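Local coordinates for protein tRNA (adenine(22)-N(1))-methyltransferase (Bacillus subtilis, PDB 6Q56) that catalyses the S-adenosyl-L-methionine-dependent N(1)-methylation of adenosine 22 in tRNA, at residues A[135-140]-A[161-166]; A[143-148]-A[180-185]; A[175-180]-A[229-234]. The protein carries 2 engineered substitutions. All blocks are in the same frame, centred on the assembly; numbering follows the deposited sequence.

The three contacts follow one another from the edge strand of the sheet out to the final helix. Interactions 1 and 2 use the same outermost strand, 139-148: the first at its start, where R137 and R163 of the facing loop meet near the surface, the second farther along, where a buried glutamate grips the first turn of helix 180-185. They touch directly, with L140 and A166 packing on F181 and P180. Interaction 3 includes P180 in its range, but its contact, buried and wholly apolar, is made by L177 and V178 with the final helix. The chemistry thus runs from backbone and guanidinium packing at the surface, through a buried carboxylate, to methyl contacts between helices.

Interaction 1: A[135-140]-A[161-166]; sequences KERYAL and GDRDAA
R163 folds its side chain over the R137-Y138 backbone, where the chain enters the edge strand of the Rossmann-like methyltransferase sheet; its own loop follows the partner strand 151-159 of the same hairpin. At the root of R163, CB sits 3.2 Å from Y138 O and also touches R137 O. Its CG lies between the backbone N and the carbonyl carbon (chi1 62°), and from there the extended chain runs back along the 135-138 turn. CD passes CA of R137 at 4.0 Å, and NE comes beside NH1 of R137. That NH1 stands over one face of the R163 guanidinium, offset toward its rim, with the two planes 37° apart and NH1 of R137 3.6 Å from NH2 of R163. Two like charges are therefore close, while NH1 of R163 hydrogen-bonds to Y134 O and gives a weak bond to a water, which in turn donates to K135 O. Putting an alanine at R163 would probably leave Y134 O without this donor and the R137 guanidinium without the group it lies over. Nearer the sheet, A139 CB packs on G161 C at 3.6 Å. Deeper still, the methyl CB of A166 touches L140 O at 3.5 Å and L140 CB at 4.1 Å.

Interaction 2: A[143-148]-A[180-185]; sequences EVILEE and PFLAKE
The first turn of helix 180-185 is met by a carboxylate from the edge strand of the sheet: E143, on strand 139-148, points at the backbone of P180, F181 and L182. OE1 takes the N-H of L182 at 3.0 Å, nearly straight (162°) and close to the axis of its own C-O bond, and receives a second, weak bond from F181 N. P180 N is near as well but has no hydrogen to give; its ring instead lays CD against OE1, 3.3 Å away. The same oxygen lies in the plane of the F181 ring, at its edge. With CG beside the backbone N (chi1 -69°) and an extended chain beyond, E143 reaches the helix while its CB rests on L182. With the axes of the two short segments 60° apart in their N-to-C directions, CD2 of L182 presses on the strand backbone, 3.6 Å from I145 N, and meets I145 CG2 at 3.9 Å. A water donates to E143 O; its very close approach to E185 OE1 is doubtful. Because OE2 pairs with R130 while OE1 faces the amide end of the helix, the buried carboxylate is probably stabilised in its charged form.

Interaction 3: A[175-180]-A[229-234]; sequences GMLVGP and ELLKEV
L177 and V178, in the last turn of helix 172-178, meet the final helix, 215-234, through methyl groups alone. L230 and L231 share one methyl of L177: its CD2 is 4.0 Å from CD2 of L231 and 4.2 Å from CD2 of L230. L177 crosses L231 at about a right angle and L230 obliquely. Its CG stands anti to the backbone N (chi1 178°), which carries the branch out toward the final helix. V178 uses both of its methyls. CG1 also packs on CD2 of L231, at 4.0 Å, so this one leucine carbon sits against L177 and V178 together. CG2 faces CG1 of V234 tip to tip at 3.9 Å.

No polar bond joins the two segments; backbone bonds run within each helix, and R130 donates to M176 O. G179 N closes the helix on G175 O at 2.7 Å, and the positive phi of G179 (104°) turns the chain directly into helix 180-185. E233 N bonds to E229 O at 3.0 Å.

Around this small apolar patch, helix 188-210, the other arm of the C-terminal helical pair, supplies W194, against which V178 and L231 both rest, and F190, which packs on V178. L177 leans on V127 of helix 127-135, its side chain about 9 Å from the nickel ion bound at H125 and H128, and P180 packs on L140 of strand 139-148.

Interaction 1: A[135-140]-A[161-166]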
ATOM      1  N   LYS A 135      -2.185  -5.316 -13.443  1.00 31.76           N
ATOM      2  CA  LYS A 135      -2.490  -6.608 -14.013  1.00 36.55           C
ATOM      3  C   LYS A 135      -3.937  -6.977 -13.815  1.00 34.56           C
ATOM      4  O   LYS A 135      -4.530  -7.622 -14.656  1.00 40.27           O
ATOM      5  CB  LYS A 135      -1.572  -7.668 -13.401  1.00 32.89           C
ATOM      6  CG  LYS A 135      -2.050  -9.098 -13.539  1.00 42.04           C
ATOM      7  CD  LYS A 135      -1.054 -10.086 -12.969  1.00 40.89           C
ATOM      8  CE  LYS A 135      -1.135 -10.168 -11.456  1.00 50.21           C
ATOM      9  NZ  LYS A 135      -2.272 -10.992 -10.983  1.00 39.85           N
ATOM     10  N   GLU A 136      -4.502  -6.582 -12.680  1.00 35.85           N
ATOM     11  CA  GLU A 136      -5.892  -6.895 -12.378  1.00 32.52           C
ATOM     12  C   GLU A 136      -6.806  -5.781 -12.867  1.00 29.80           C
ATOM     13  O   GLU A 136      -7.971  -5.704 -12.477  1.00 38.66           O
ATOM     14  CB  GLU A 136      -6.078  -7.099 -10.874  1.00 34.97           C
ATOM     15  CG  GLU A 136      -5.239  -8.226 -10.294  1.00 42.05           C
ATOM     16  CD  GLU A 136      -5.589  -9.578 -10.882  1.00 52.20           C
ATOM     17  OE1 GLU A 136      -6.551  -9.651 -11.677  1.00 39.53           O
ATOM     18  OE2 GLU A 136      -4.905 -10.569 -10.551  1.00 68.13           O
ATOM     19  N   ARG A 137      -6.270  -4.920 -13.725  1.00 40.05           N
ATOM     20  CA  ARG A 137      -6.579  -3.671 -14.529  1.00 43.24           C
ATOM     21  C   ARG A 137      -6.960  -2.378 -13.744  1.00 44.04           C
ATOM     22  O   ARG A 137      -7.275  -1.343 -14.334  1.00 54.90           O
ATOM     23  CB  ARG A 137      -7.576  -3.910 -15.708  1.00 45.35           C
ATOM     24  CG  ARG A 137      -7.090  -4.925 -16.731  1.00 49.50           C
ATOM     25  CD  ARG A 137      -8.103  -5.113 -17.849  1.00 50.05           C
ATOM     26  NE  ARG A 137      -8.361  -3.872 -18.573  1.00 45.70           N
ATOM     27  CZ  ARG A 137      -7.678  -3.475 -19.641  1.00 47.94           C
ATOM     28  NH1 ARG A 137      -6.691  -4.222 -20.116  1.00 48.12           N
ATOM     29  NH2 ARG A 137      -7.981  -2.329 -20.237  1.00 48.87           N
ATOM     30  N   TYR A 138      -6.917  -2.482 -12.421  1.00 39.57           N
ATOM     31  CA  TYR A 138      -7.246  -1.367 -11.546  1.00 34.35           C
ATOM     32  C   TYR A 138      -6.573  -0.083 -12.013  1.00 38.95           C
ATOM     33  O   TYR A 138      -5.589  -0.113 -12.753  1.00 33.45           O
ATOM     34  CB  TYR A 138      -6.829  -1.676 -10.107  1.00 38.20           C
ATOM     35  CG  TYR A 138      -7.565  -2.848  -9.496  1.00 34.82           C
ATOM     36  CD1 TYR A 138      -8.773  -2.665  -8.836  1.00 42.85           C
ATOM     37  CD2 TYR A 138      -7.052  -4.134  -9.578  1.00 37.59           C
ATOM     38  CE1 TYR A 138      -9.450  -3.732  -8.276  1.00 37.19           C
ATOM     39  CE2 TYR A 138      -7.722  -5.207  -9.021  1.00 41.88           C
ATOM     40  CZ  TYR A 138      -8.920  -5.001  -8.371  1.00 43.26           C
ATOM     41  OH  TYR A 138      -9.590  -6.066  -7.814  1.00 61.23           O
ATOM     42  N   ALA A 139      -7.118   1.042 -11.570  1.00 40.47           N
ATOM     43  CA  ALA A 139      -6.601   2.339 -11.918  1.00 32.21           C
ATOM     44  C   ALA A 139      -6.225   3.075 -10.641  1.00 36.21           C
ATOM     45  O   ALA A 139      -7.019   3.180  -9.718  1.00 33.26           O
ATOM     46  CB  ALA A 139      -7.637   3.122 -12.687  1.00 38.35           C
ATOM     47  N   LEU A 140      -5.006   3.586 -10.593  1.00 33.76           N
ATOM     48  CA  LEU A 140      -4.560   4.338  -9.442  1.00 30.67           C
ATOM     49  C   LEU A 140      -5.222   5.685  -9.546  1.00 27.05           C
ATOM     50  O   LEU A 140      -5.049   6.383 -10.532  1.00 33.55           O
ATOM     51  CB  LEU A 140      -3.046   4.518  -9.457  1.00 31.89           C
ATOM     52  CG  LEU A 140      -2.201   3.431  -8.815  1.00 32.37           C
ATOM     53  CD1 LEU A 140      -0.765   3.545  -9.294  1.00 40.35           C
ATOM     54  CD2 LEU A 140      -2.282   3.529  -7.306  1.00 32.95           C
ATOM     55  N   GLY A 161     -10.923   0.985 -13.197  1.00 37.58           N
ATOM     56  CA  GLY A 161     -10.791   2.039 -14.174  1.00 37.16           C
ATOM     57  C   GLY A 161      -9.757   1.699 -15.224  1.00 36.05           C
ATOM     58  O   GLY A 161      -9.406   0.543 -15.408  1.00 34.70           O
ATOM     59  N   ASP A 162      -9.280   2.726 -15.912  1.00 37.68           N
ATOM     60  CA  ASP A 162      -8.288   2.580 -16.962  1.00 39.15           C
ATOM     61  C   ASP A 162      -6.900   2.624 -16.357  1.00 30.12           C
ATOM     62  O   ASP A 162      -6.416   3.676 -15.980  1.00 30.24           O
ATOM     63  CB  ASP A 162      -8.465   3.699 -17.986  1.00 40.31           C
ATOM     64  CG  ASP A 162      -7.394   3.707 -19.050  1.00 40.40           C
ATOM     65  OD1 ASP A 162      -6.548   2.802 -19.092  1.00 43.26           O
ATOM     66  OD2 ASP A 162      -7.405   4.643 -19.858  1.00 54.58           O
ATOM     67  N   ARG A 163      -6.274   1.461 -16.285  1.00 31.38           N
ATOM     68  CA  ARG A 163      -4.940   1.308 -15.703  1.00 43.72           C
ATOM     69  C   ARG A 163      -3.818   2.184 -16.266  1.00 42.37           C
ATOM     70  O   ARG A 163      -2.879   2.508 -15.553  1.00 38.64           O
ATOM     71  CB  ARG A 163      -4.500  -0.149 -15.793  1.00 43.22           C
ATOM     72  CG  ARG A 163      -4.388  -0.677 -17.206  1.00 34.06           C
ATOM     73  CD  ARG A 163      -3.971  -2.127 -17.193  1.00 38.41           C
ATOM     74  NE  ARG A 163      -3.710  -2.657 -18.518  1.00 36.90           N
ATOM     75  CZ  ARG A 163      -3.283  -3.891 -18.739  1.00 39.01           C
ATOM     76  NH1 ARG A 163      -3.064  -4.697 -17.723  1.00 34.10           N
ATOM     77  NH2 ARG A 163      -3.067  -4.315 -19.966  1.00 38.17           N
ATOM     78  N   ASP A 164      -3.908   2.553 -17.536  1.00 43.61           N
ATOM     79  CA  ASP A 164      -2.882   3.370 -18.172  1.00 35.85           C
ATOM     80  C   ASP A 164      -3.022   4.855 -17.871  1.00 35.62           C
ATOM     81  O   ASP A 164      -2.052   5.593 -17.906  1.00 31.96           O
ATOM     82  CB  ASP A 164      -2.930   3.179 -19.686  1.00 43.90           C
ATOM     83  CG  ASP A 164      -2.351   1.852 -20.132  1.00 44.43           C
ATOM     84  OD1 ASP A 164      -1.414   1.360 -19.481  1.00 40.46           O
ATOM     85  OD2 ASP A 164      -2.830   1.311 -21.143  1.00 45.63           O
ATOM     86  N   ALA A 165      -4.241   5.286 -17.594  1.00 32.32           N
ATOM     87  CA  ALA A 165      -4.518   6.693 -17.332  1.00 36.89           C
ATOM     88  C   ALA A 165      -3.518   7.378 -16.411  1.00 34.61           C
ATOM     89  O   ALA A 165      -2.932   8.388 -16.764  1.00 35.87           O
ATOM     90  CB  ALA A 165      -5.920   6.856 -16.780  1.00 22.74           C
ATOM     91  N   ALA A 166      -3.346   6.827 -15.221  1.00 37.66           N
ATOM     92  CA  ALA A 166      -2.443   7.402 -14.233  1.00 32.63           C
ATOM     93  C   ALA A 166      -0.999   7.437 -14.708  1.00 36.79           C
ATOM     94  O   ALA A 166      -0.203   8.229 -14.221  1.00 35.47           O
ATOM     95  CB  ALA A 166      -2.544   6.640 -12.923  1.00 29.87           C
TER
HETATM   96  O   HOH W   1      -3.266  -8.047 -17.526  1.00 40.63           O
HETATM   97  O   HOH W   2      -2.934   0.453 -12.735  1.00 35.33           O

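Interaction 2: A[143-148]-A[180-185]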
ATOM      1  N   GLU A 143      -2.076   8.923  -5.030  1.00 27.26           N
ATOM      2  CA  GLU A 143      -0.947   8.443  -4.271  1.00 32.88           C
ATOM      3  C   GLU A 143      -0.443   9.565  -3.403  1.00 30.78           C
ATOM      4  O   GLU A 143      -0.494  10.722  -3.786  1.00 35.29           O
ATOM      5  CB  GLU A 143       0.209   8.070  -5.184  1.00 38.71           C
ATOM      6  CG  GLU A 143       0.021   6.863  -6.066  1.00 32.59           C
ATOM      7  CD  GLU A 143       1.244   6.613  -6.922  1.00 32.85           C
ATOM      8  OE1 GLU A 143       1.738   7.564  -7.546  1.00 30.98           O
ATOM      9  OE2 GLU A 143       1.710   5.471  -6.959  1.00 28.63           O
ATOM     10  N   VAL A 144       0.064   9.215  -2.238  1.00 32.06           N
ATOM     11  CA  VAL A 144       0.643  10.192  -1.347  1.00 36.28           C
ATOM     12  C   VAL A 144       1.877   9.573  -0.727  1.00 31.64           C
ATOM     13  O   VAL A 144       1.919   8.381  -0.467  1.00 29.34           O
ATOM     14  CB  VAL A 144      -0.321  10.648  -0.232  1.00 32.94           C
ATOM     15  CG1 VAL A 144      -0.816   9.473   0.571  1.00 40.37           C
ATOM     16  CG2 VAL A 144       0.372  11.620   0.696  1.00 44.02           C
ATOM     17  N   ILE A 145       2.888  10.389  -0.501  1.00 33.76           N
ATOM     18  CA  ILE A 145       4.089   9.922   0.151  1.00 29.40           C
ATOM     19  C   ILE A 145       4.412  10.962   1.193  1.00 37.36           C
ATOM     20  O   ILE A 145       4.566  12.135   0.889  1.00 36.82           O
ATOM     21  CB  ILE A 145       5.289   9.702  -0.776  1.00 30.69           C
ATOM     22  CG1 ILE A 145       6.419   9.065   0.035  1.00 29.95           C
ATOM     23  CG2 ILE A 145       5.747  11.009  -1.384  1.00 30.16           C
ATOM     24  CD1 ILE A 145       7.577   8.540  -0.772  1.00 31.72           C
ATOM     25  N   LEU A 146       4.492  10.514   2.430  1.00 35.52           N
ATOM     26  CA  LEU A 146       4.772  11.390   3.538  1.00 37.98           C
ATOM     27  C   LEU A 146       5.735  10.706   4.467  1.00 38.86           C
ATOM     28  O   LEU A 146       6.019   9.531   4.313  1.00 39.26           O
ATOM     29  CB  LEU A 146       3.477  11.675   4.288  1.00 39.05           C
ATOM     30  CG  LEU A 146       2.362  12.282   3.445  1.00 52.68           C
ATOM     31  CD1 LEU A 146       1.006  12.076   4.091  1.00 61.49           C
ATOM     32  CD2 LEU A 146       2.617  13.756   3.192  1.00 46.46           C
ATOM     33  N   GLU A 147       6.229  11.438   5.449  1.00 40.14           N
ATOM     34  CA  GLU A 147       7.114  10.833   6.421  1.00 49.63           C
ATOM     35  C   GLU A 147       6.546  11.068   7.811  1.00 39.37           C
ATOM     36  O   GLU A 147       5.854  12.049   8.061  1.00 35.53           O
ATOM     37  CB  GLU A 147       8.554  11.328   6.283  1.00 43.35           C
ATOM     38  CG  GLU A 147       8.885  12.625   6.980  1.00 52.68           C
ATOM     39  CD  GLU A 147      10.318  13.049   6.727  1.00 66.62           C
ATOM     40  OE1 GLU A 147      11.113  12.205   6.271  1.00 47.95           O
ATOM     41  OE2 GLU A 147      10.648  14.225   6.976  1.00 68.15           O
ATOM     42  N   GLU A 148       6.827  10.132   8.700  1.00 35.99           N
ATOM     43  CA  GLU A 148       6.367  10.210  10.067  1.00 40.43           C
ATOM     44  C   GLU A 148       7.417   9.590  10.955  1.00 42.57           C
ATOM     45  O   GLU A 148       7.808   8.450  10.756  1.00 36.68           O
ATOM     46  CB  GLU A 148       5.045   9.474  10.241  1.00 35.00           C
ATOM     47  CG  GLU A 148       4.464   9.586  11.636  1.00 39.89           C
ATOM     48  CD  GLU A 148       3.036   9.093  11.726  1.00 42.78           C
ATOM     49  OE1 GLU A 148       2.570   8.431  10.784  1.00 49.87           O
ATOM     50  OE2 GLU A 148       2.381   9.365  12.743  1.00 42.03           O
ATOM     51  N   PRO A 180       3.382   6.883 -10.204  1.00 31.55           N
ATOM     52  CA  PRO A 180       3.071   7.853 -11.254  1.00 27.81           C
ATOM     53  C   PRO A 180       2.651   9.208 -10.703  1.00 28.35           C
ATOM     54  O   PRO A 180       3.126  10.223 -11.178  1.00 28.02           O
ATOM     55  CB  PRO A 180       1.923   7.198 -12.018  1.00 36.83           C
ATOM     56  CG  PRO A 180       1.372   6.165 -11.113  1.00 32.05           C
ATOM     57  CD  PRO A 180       2.482   5.722 -10.231  1.00 31.56           C
ATOM     58  N   PHE A 181       1.769   9.218  -9.717  1.00 31.71           N
ATOM     59  CA  PHE A 181       1.315  10.461  -9.123  1.00 25.05           C
ATOM     60  C   PHE A 181       2.460  11.067  -8.343  1.00 31.62           C
ATOM     61  O   PHE A 181       2.731  12.252  -8.442  1.00 31.10           O
ATOM     62  CB  PHE A 181       0.137  10.222  -8.185  1.00 33.45           C
ATOM     63  CG  PHE A 181      -1.150   9.930  -8.890  1.00 40.06           C
ATOM     64  CD1 PHE A 181      -1.958  10.954  -9.322  1.00 40.37           C
ATOM     65  CD2 PHE A 181      -1.553   8.632  -9.113  1.00 30.79           C
ATOM     66  CE1 PHE A 181      -3.144  10.692  -9.971  1.00 47.50           C
ATOM     67  CE2 PHE A 181      -2.735   8.363  -9.760  1.00 39.19           C
ATOM     68  CZ  PHE A 181      -3.532   9.393 -10.193  1.00 35.27           C
ATOM     69  N   LEU A 182       3.127  10.234  -7.562  1.00 26.72           N
ATOM     70  CA  LEU A 182       4.241  10.688  -6.751  1.00 29.56           C
ATOM     71  C   LEU A 182       5.299  11.339  -7.619  1.00 31.00           C
ATOM     72  O   LEU A 182       5.856  12.364  -7.265  1.00 35.16           O
ATOM     73  CB  LEU A 182       4.824   9.529  -5.954  1.00 24.04           C
ATOM     74  CG  LEU A 182       3.800   8.896  -5.019  1.00 27.80           C
ATOM     75  CD1 LEU A 182       4.397   7.755  -4.226  1.00 26.46           C
ATOM     76  CD2 LEU A 182       3.190   9.942  -4.104  1.00 27.46           C
ATOM     77  N   ALA A 183       5.564  10.728  -8.762  1.00 38.06           N
ATOM     78  CA  ALA A 183       6.561  11.233  -9.693  1.00 33.12           C
ATOM     79  C   ALA A 183       6.227  12.637 -10.176  1.00 38.06           C
ATOM     80  O   ALA A 183       7.100  13.473 -10.272  1.00 30.30           O
ATOM     81  CB  ALA A 183       6.711  10.293 -10.874  1.00 31.81           C
ATOM     82  N   LYS A 184       4.958  12.880 -10.476  1.00 32.65           N
ATOM     83  CA  LYS A 184       4.512  14.184 -10.947  1.00 41.24           C
ATOM     84  C   LYS A 184       4.660  15.233  -9.862  1.00 39.56           C
ATOM     85  O   LYS A 184       5.083  16.355 -10.120  1.00 40.16           O
ATOM     86  CB  LYS A 184       3.050  14.132 -11.380  1.00 35.31           C
ATOM     87  CG  LYS A 184       2.799  13.443 -12.700  1.00 43.95           C
ATOM     88  CD  LYS A 184       1.380  13.695 -13.163  1.00 44.36           C
ATOM     89  CE  LYS A 184       0.821  12.524 -13.945  1.00 56.80           C
ATOM     90  NZ  LYS A 184      -0.641  12.681 -14.169  1.00 60.84           N
ATOM     91  N   GLU A 185       4.299  14.846  -8.648  1.00 37.12           N
ATOM     92  CA  GLU A 185       4.378  15.722  -7.491  1.00 35.05           C
ATOM     93  C   GLU A 185       5.818  16.093  -7.193  1.00 37.78           C
ATOM     94  O   GLU A 185       6.152  17.261  -7.082  1.00 39.04           O
ATOM     95  CB  GLU A 185       3.758  15.050  -6.268  1.00 38.50           C
ATOM     96  CG  GLU A 185       3.578  15.972  -5.081  1.00 45.62           C
ATOM     97  CD  GLU A 185       2.934  15.298  -3.890  1.00 41.92           C
ATOM     98  OE1 GLU A 185       2.942  14.055  -3.811  1.00 49.67           O
ATOM     99  OE2 GLU A 185       2.425  16.027  -3.022  1.00 55.41           O
TER
HETATM  100  O   HOH W   3       1.099  12.676  -4.864  1.00 37.58           O
HETATM  101  O   HOH W   4       2.529  13.019  -1.634  1.00 33.48           O

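Interaction 3: A[175-180]-A[229-234]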
ATOM      1  N   GLY A 175       7.061   4.554 -13.420  1.00 26.68           N
ATOM      2  CA  GLY A 175       5.820   4.829 -12.733  1.00 30.60           C
ATOM      3  C   GLY A 175       5.502   3.792 -11.683  1.00 31.51           C
ATOM      4  O   GLY A 175       5.161   4.119 -10.559  1.00 27.51           O
ATOM      5  N   MET A 176       5.631   2.531 -12.057  1.00 26.04           N
ATOM      6  CA  MET A 176       5.333   1.437 -11.153  1.00 26.18           C
ATOM      7  C   MET A 176       6.271   1.364  -9.964  1.00 33.38           C
ATOM      8  O   MET A 176       5.884   0.919  -8.895  1.00 31.43           O
ATOM      9  CB  MET A 176       5.366   0.114 -11.903  1.00 25.42           C
ATOM     10  CG  MET A 176       4.262  -0.024 -12.922  1.00 27.54           C
ATOM     11  SD  MET A 176       4.051  -1.729 -13.408  1.00 40.27           S
ATOM     12  CE  MET A 176       2.665  -1.571 -14.518  1.00 39.15           C
ATOM     13  N   LEU A 177       7.502   1.806 -10.154  1.00 33.72           N
ATOM     14  CA  LEU A 177       8.481   1.762  -9.088  1.00 28.52           C
ATOM     15  C   LEU A 177       8.368   2.916  -8.111  1.00 22.67           C
ATOM     16  O   LEU A 177       8.348   2.710  -6.915  1.00 31.61           O
ATOM     17  CB  LEU A 177       9.891   1.743  -9.663  1.00 20.83           C
ATOM     18  CG  LEU A 177      10.977   1.755  -8.597  1.00 28.26           C
ATOM     19  CD1 LEU A 177      10.966   0.462  -7.808  1.00 26.55           C
ATOM     20  CD2 LEU A 177      12.335   1.996  -9.215  1.00 36.83           C
ATOM     21  N   VAL A 178       8.310   4.132  -8.619  1.00 26.39           N
ATOM     22  CA  VAL A 178       8.258   5.283  -7.742  1.00 29.73           C
ATOM     23  C   VAL A 178       6.877   5.874  -7.543  1.00 30.48           C
ATOM     24  O   VAL A 178       6.665   6.633  -6.615  1.00 27.83           O
ATOM     25  CB  VAL A 178       9.214   6.377  -8.238  1.00 37.39           C
ATOM     26  CG1 VAL A 178      10.615   5.816  -8.370  1.00 34.11           C
ATOM     27  CG2 VAL A 178       8.754   6.940  -9.564  1.00 30.46           C
ATOM     28  N   GLY A 179       5.937   5.527  -8.403  1.00 33.07           N
ATOM     29  CA  GLY A 179       4.598   6.058  -8.287  1.00 24.51           C
ATOM     30  C   GLY A 179       4.350   7.121  -9.330  1.00 33.01           C
ATOM     31  O   GLY A 179       5.016   8.147  -9.361  1.00 28.91           O
ATOM     32  N   PRO A 180       3.382   6.883 -10.204  1.00 31.55           N
ATOM     33  CA  PRO A 180       3.071   7.853 -11.254  1.00 27.81           C
ATOM     34  C   PRO A 180       2.651   9.208 -10.703  1.00 28.35           C
ATOM     35  O   PRO A 180       3.126  10.223 -11.178  1.00 28.02           O
ATOM     36  CB  PRO A 180       1.923   7.198 -12.018  1.00 36.83           C
ATOM     37  CG  PRO A 180       1.372   6.165 -11.113  1.00 32.05           C
ATOM     38  CD  PRO A 180       2.482   5.722 -10.231  1.00 31.56           C
ATOM     39  N   GLU A 229      19.485   4.499 -14.115  1.00 34.82           N
ATOM     40  CA  GLU A 229      18.989   5.367 -15.168  1.00 42.36           C
ATOM     41  C   GLU A 229      17.536   5.704 -14.912  1.00 40.80           C
ATOM     42  O   GLU A 229      17.116   6.843 -15.062  1.00 37.06           O
ATOM     43  CB  GLU A 229      19.140   4.712 -16.539  1.00 32.26           C
ATOM     44  CG  GLU A 229      18.364   5.403 -17.644  1.00 36.74           C
ATOM     45  CD  GLU A 229      18.817   6.824 -17.895  1.00 40.64           C
ATOM     46  OE1 GLU A 229      19.990   7.137 -17.637  1.00 37.98           O
ATOM     47  OE2 GLU A 229      17.994   7.624 -18.361  1.00 35.05           O
ATOM     48  N   LEU A 230      16.783   4.690 -14.519  1.00 36.06           N
ATOM     49  CA  LEU A 230      15.365   4.839 -14.224  1.00 40.51           C
ATOM     50  C   LEU A 230      15.149   5.900 -13.161  1.00 43.97           C
ATOM     51  O   LEU A 230      14.345   6.812 -13.327  1.00 36.62           O
ATOM     52  CB  LEU A 230      14.788   3.514 -13.741  1.00 39.52           C
ATOM     53  CG  LEU A 230      13.276   3.399 -13.770  1.00 42.09           C
ATOM     54  CD1 LEU A 230      12.861   1.952 -13.613  1.00 46.54           C
ATOM     55  CD2 LEU A 230      12.658   4.260 -12.687  1.00 54.85           C
ATOM     56  N   LEU A 231      15.878   5.773 -12.065  1.00 31.90           N
ATOM     57  CA  LEU A 231      15.769   6.721 -10.978  1.00 36.55           C
ATOM     58  C   LEU A 231      16.254   8.093 -11.419  1.00 38.68           C
ATOM     59  O   LEU A 231      15.687   9.108 -11.050  1.00 34.93           O
ATOM     60  CB  LEU A 231      16.559   6.241  -9.766  1.00 36.28           C
ATOM     61  CG  LEU A 231      15.966   5.011  -9.091  1.00 37.62           C
ATOM     62  CD1 LEU A 231      16.797   4.606  -7.892  1.00 36.34           C
ATOM     63  CD2 LEU A 231      14.522   5.267  -8.700  1.00 34.60           C
ATOM     64  N   LYS A 232      17.304   8.119 -12.221  1.00 40.10           N
ATOM     65  CA  LYS A 232      17.842   9.375 -12.697  1.00 40.80           C
ATOM     66  C   LYS A 232      16.787  10.148 -13.478  1.00 39.01           C
ATOM     67  O   LYS A 232      16.715  11.359 -13.394  1.00 36.97           O
ATOM     68  CB  LYS A 232      19.079   9.140 -13.560  1.00 45.82           C
ATOM     69  CG  LYS A 232      19.737  10.419 -14.030  1.00 50.77           C
ATOM     70  CD  LYS A 232      20.967  10.155 -14.875  1.00 51.67           C
ATOM     71  CE  LYS A 232      21.392  11.415 -15.614  1.00 66.62           C
ATOM     72  NZ  LYS A 232      22.746  11.305 -16.214  1.00 72.04           N
ATOM     73  N   GLU A 233      15.964   9.431 -14.226  1.00 38.99           N
ATOM     74  CA  GLU A 233      14.917  10.045 -15.030  1.00 43.10           C
ATOM     75  C   GLU A 233      13.763  10.590 -14.195  1.00 43.66           C
ATOM     76  O   GLU A 233      12.992  11.413 -14.668  1.00 47.28           O
ATOM     77  CB  GLU A 233      14.384   9.044 -16.061  1.00 40.49           C
ATOM     78  CG  GLU A 233      15.405   8.605 -17.099  1.00 40.32           C
ATOM     79  CD  GLU A 233      14.901   7.493 -18.002  1.00 51.41           C
ATOM     80  OE1 GLU A 233      13.770   7.011 -17.799  1.00 46.04           O
ATOM     81  OE2 GLU A 233      15.641   7.097 -18.922  1.00 44.05           O
ATOM     82  N   VAL A 234      13.629  10.131 -12.960  1.00 38.76           N
ATOM     83  CA  VAL A 234      12.536  10.601 -12.121  1.00 42.69           C
ATOM     84  C   VAL A 234      12.893  11.721 -11.153  1.00 44.97           C
ATOM     85  O   VAL A 234      12.009  12.364 -10.620  1.00 53.92           O
ATOM     86  CB  VAL A 234      11.919   9.463 -11.301  1.00 43.32           C
ATOM     87  CG1 VAL A 234      11.255   8.449 -12.206  1.00 42.34           C
ATOM     88  CG2 VAL A 234      12.966   8.808 -10.433  1.00 57.59           C
TER